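PDB 3I44: aldehyde dehydrogenase, which probably catalyses the oxidation of aldehydes to carboxylic acids with NAD(P)+ as the electron acceptor, as members of its family do. Local coordinates for residues V311-Y316 and P413-D418. The protein carries 1 engineered substitution. Numbering follows the deposited sequence.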
ATOM      1  N   VAL A 311      17.688   5.362  29.309  1.00 23.65           N
ATOM      2  CA  VAL A 311      17.647   6.268  30.460  1.00 24.21           C
ATOM      3  C   VAL A 311      18.837   7.225  30.505  1.00 25.68           C
ATOM      4  O   VAL A 311      20.007   6.820  30.339  1.00 25.73           O
ATOM      5  CB  VAL A 311      17.576   5.482  31.778  1.00 24.90           C
ATOM      6  CG1 VAL A 311      17.368   6.443  32.972  1.00 24.23           C
ATOM      7  CG2 VAL A 311      16.442   4.453  31.719  1.00 21.51           C
ATOM      8  N   GLU A 312      18.545   8.503  30.706  1.00 25.43           N
ATOM      9  CA  GLU A 312      19.601   9.494  30.834  1.00 26.60           C
ATOM     10  C   GLU A 312      20.569   9.070  31.973  1.00 27.30           C
ATOM     11  O   GLU A 312      20.152   8.539  33.004  1.00 26.28           O
ATOM     12  CB  GLU A 312      19.000  10.880  31.054  1.00 26.43           C
ATOM     13  CG  GLU A 312      19.996  12.034  30.996  1.00 27.36           C
ATOM     14  CD  GLU A 312      19.309  13.411  30.850  1.00 28.67           C
ATOM     15  OE1 GLU A 312      19.954  14.318  30.317  1.00 31.79           O
ATOM     16  OE2 GLU A 312      18.119  13.585  31.206  1.00 28.25           O
ATOM     17  N   GLN A 313      21.871   9.236  31.743  1.00 29.31           N
ATOM     18  CA  GLN A 313      22.915   8.705  32.655  1.00 30.69           C
ATOM     19  C   GLN A 313      22.647   9.056  34.113  1.00 30.91           C
ATOM     20  O   GLN A 313      22.631   8.172  34.971  1.00 31.12           O
ATOM     21  CB  GLN A 313      24.310   9.208  32.241  1.00 31.37           C
ATOM     22  CG  GLN A 313      25.463   8.575  33.028  1.00 33.74           C
ATOM     23  CD  GLN A 313      25.560   7.086  32.794  1.00 37.31           C
ATOM     24  OE1 GLN A 313      25.327   6.283  33.703  1.00 40.68           O
ATOM     25  NE2 GLN A 313      25.885   6.703  31.560  1.00 38.99           N
ATOM     26  N   ALA A 314      22.361  10.337  34.365  1.00 31.25           N
ATOM     27  CA  ALA A 314      22.058  10.834  35.720  1.00 31.54           C
ATOM     28  C   ALA A 314      21.043   9.995  36.502  1.00 31.86           C
ATOM     29  O   ALA A 314      21.147   9.937  37.696  1.00 32.26           O
ATOM     30  CB  ALA A 314      21.592  12.290  35.667  1.00 31.18           C
ATOM     31  N   ILE A 315      20.053   9.357  35.862  1.00 31.50           N
ATOM     32  CA  ILE A 315      19.042   8.579  36.624  1.00 30.65           C
ATOM     33  C   ILE A 315      19.060   7.075  36.314  1.00 30.45           C
ATOM     34  O   ILE A 315      18.134   6.327  36.659  1.00 30.43           O
ATOM     35  CB  ILE A 315      17.604   9.145  36.471  1.00 30.75           C
ATOM     36  CG1 ILE A 315      17.216   9.210  34.997  1.00 30.97           C
ATOM     37  CG2 ILE A 315      17.481  10.565  37.150  1.00 28.78           C
ATOM     38  CD1 ILE A 315      15.739   9.087  34.751  1.00 31.47           C
ATOM     39  N   TYR A 316      20.148   6.628  35.692  1.00 30.88           N
ATOM     40  CA  TYR A 316      20.310   5.227  35.311  1.00 30.44           C
ATOM     41  C   TYR A 316      20.296   4.278  36.521  1.00 30.85           C
ATOM     42  O   TYR A 316      19.581   3.270  36.525  1.00 29.77           O
ATOM     43  CB  TYR A 316      21.609   5.087  34.503  1.00 30.66           C
ATOM     44  CG  TYR A 316      21.875   3.713  33.949  1.00 31.26           C
ATOM     45  CD1 TYR A 316      20.875   2.995  33.296  1.00 30.50           C
ATOM     46  CD2 TYR A 316      23.150   3.128  34.058  1.00 31.99           C
ATOM     47  CE1 TYR A 316      21.131   1.733  32.777  1.00 31.12           C
ATOM     48  CE2 TYR A 316      23.417   1.872  33.527  1.00 31.22           C
ATOM     49  CZ  TYR A 316      22.406   1.176  32.895  1.00 30.17           C
ATOM     50  OH  TYR A 316      22.651  -0.067  32.383  1.00 28.60           O
ATOM     51  N   PRO A 413      21.831   3.109  29.358  1.00 27.86           N
ATOM     52  CA  PRO A 413      21.904   4.560  29.517  1.00 28.19           C
ATOM     53  C   PRO A 413      22.233   5.305  28.240  1.00 28.51           C
ATOM     54  O   PRO A 413      22.719   4.716  27.269  1.00 28.31           O
ATOM     55  CB  PRO A 413      23.057   4.734  30.504  1.00 28.22           C
ATOM     56  CG  PRO A 413      24.010   3.650  30.108  1.00 28.37           C
ATOM     57  CD  PRO A 413      23.121   2.466  29.666  1.00 28.11           C
ATOM     58  N   PHE A 414      21.945   6.603  28.235  1.00 29.10           N
ATOM     59  CA  PHE A 414      22.470   7.491  27.206  1.00 29.59           C
ATOM     60  C   PHE A 414      22.978   8.763  27.856  1.00 30.62           C
ATOM     61  O   PHE A 414      22.575   9.094  28.964  1.00 30.41           O
ATOM     62  CB  PHE A 414      21.434   7.807  26.126  1.00 28.79           C
ATOM     63  CG  PHE A 414      20.296   8.656  26.594  1.00 28.02           C
ATOM     64  CD1 PHE A 414      20.386  10.054  26.560  1.00 27.96           C
ATOM     65  CD2 PHE A 414      19.131   8.075  27.067  1.00 27.23           C
ATOM     66  CE1 PHE A 414      19.326  10.844  26.995  1.00 28.30           C
ATOM     67  CE2 PHE A 414      18.067   8.858  27.499  1.00 27.48           C
ATOM     68  CZ  PHE A 414      18.157  10.241  27.452  1.00 24.96           C
ATOM     69  N   ASN A 415      23.838   9.470  27.128  1.00 32.21           N
ATOM     70  CA  ASN A 415      24.436  10.709  27.600  1.00 34.04           C
ATOM     71  C   ASN A 415      23.976  11.957  26.874  1.00 33.68           C
ATOM     72  O   ASN A 415      23.904  13.009  27.488  1.00 35.17           O
ATOM     73  CB  ASN A 415      25.951  10.594  27.523  1.00 35.09           C
ATOM     74  CG  ASN A 415      26.495   9.579  28.510  1.00 38.21           C
ATOM     75  OD1 ASN A 415      26.403   9.769  29.725  1.00 42.02           O
ATOM     76  ND2 ASN A 415      27.035   8.476  27.988  1.00 44.11           N
ATOM     77  N   THR A 416      23.659  11.860  25.587  1.00 33.18           N
ATOM     78  CA  THR A 416      23.167  13.015  24.851  1.00 32.61           C
ATOM     79  C   THR A 416      21.849  12.726  24.131  1.00 32.54           C
ATOM     80  O   THR A 416      21.459  11.553  23.922  1.00 32.12           O
ATOM     81  CB  THR A 416      24.167  13.453  23.782  1.00 32.95           C
ATOM     82  OG1 THR A 416      24.306  12.393  22.835  1.00 32.21           O
ATOM     83  CG2 THR A 416      25.533  13.811  24.383  1.00 32.19           C
ATOM     84  N   GLU A 417      21.171  13.794  23.719  1.00 31.96           N
ATOM     85  CA  GLU A 417      19.928  13.635  22.969  1.00 32.32           C
ATOM     86  C   GLU A 417      20.190  12.821  21.693  1.00 32.17           C
ATOM     87  O   GLU A 417      19.431  11.896  21.392  1.00 31.68           O
ATOM     88  CB  GLU A 417      19.292  14.990  22.626  1.00 32.24           C
ATOM     89  CG  GLU A 417      18.761  15.727  23.824  1.00 32.49           C
ATOM     90  CD  GLU A 417      18.052  17.033  23.454  1.00 33.49           C
ATOM     91  OE1 GLU A 417      17.726  17.262  22.274  1.00 31.45           O
ATOM     92  OE2 GLU A 417      17.818  17.836  24.366  1.00 34.48           O
ATOM     93  N   ASP A 418      21.253  13.168  20.951  1.00 32.54           N
ATOM     94  CA  ASP A 418      21.632  12.417  19.737  1.00 33.35           C
ATOM     95  C   ASP A 418      21.828  10.929  19.993  1.00 32.26           C
ATOM     96  O   ASP A 418      21.469  10.121  19.162  1.00 32.13           O
ATOM     97  CB  ASP A 418      22.920  12.947  19.085  1.00 33.92           C
ATOM     98  CG  ASP A 418      22.741  14.312  18.425  1.00 38.70           C
ATOM     99  OD1 ASP A 418      21.611  14.662  17.982  1.00 42.98           O
ATOM    100  OD2 ASP A 418      23.761  15.047  18.350  1.00 43.98           O
TER
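One face of the Tyr316 ring is covered by Pro413, whose CB sits 3.8 Å from the ring centroid in a CH-pi contact, only 12° off the normal. CD of Pro413 lies toward the hydroxyl end of the ring and meets CZ of Tyr316 at 3.5 Å. A rigid, apolar pyrrolidine suits this place, while the Tyr316 hydroxyl is hydrogen-bonded to the carboxylate of Asp392. On the other side of the sheet, the Phe414 ring takes Glu312 CA over one face, 3.8 Å from its centroid; the backbone N of Thr416 lies at its edge, in plane. A flat, apolar ring suits this buried place, where it also meets Phe280 edge-to-face; partly exposed Glu312 offers it CA and CB while its carboxylate accepts a hydrogen bond from Ala281 N. With CG between its own backbone N and carbonyl carbon (chi1 69°), Phe414 brings this ring across to the neighbouring strand. Strands 308-312 and 408-414 are parallel neighbours in a mixed sheet, consistent with the catalytic domain of aldehyde dehydrogenases. Phe414 N donates to Val311 O (2.9 Å), and Gln313 N to Phe414 O (2.9 Å). Beyond, Gln313 and Asn415, polar residues that suit a solvent-exposed end of the sheet, run side by side.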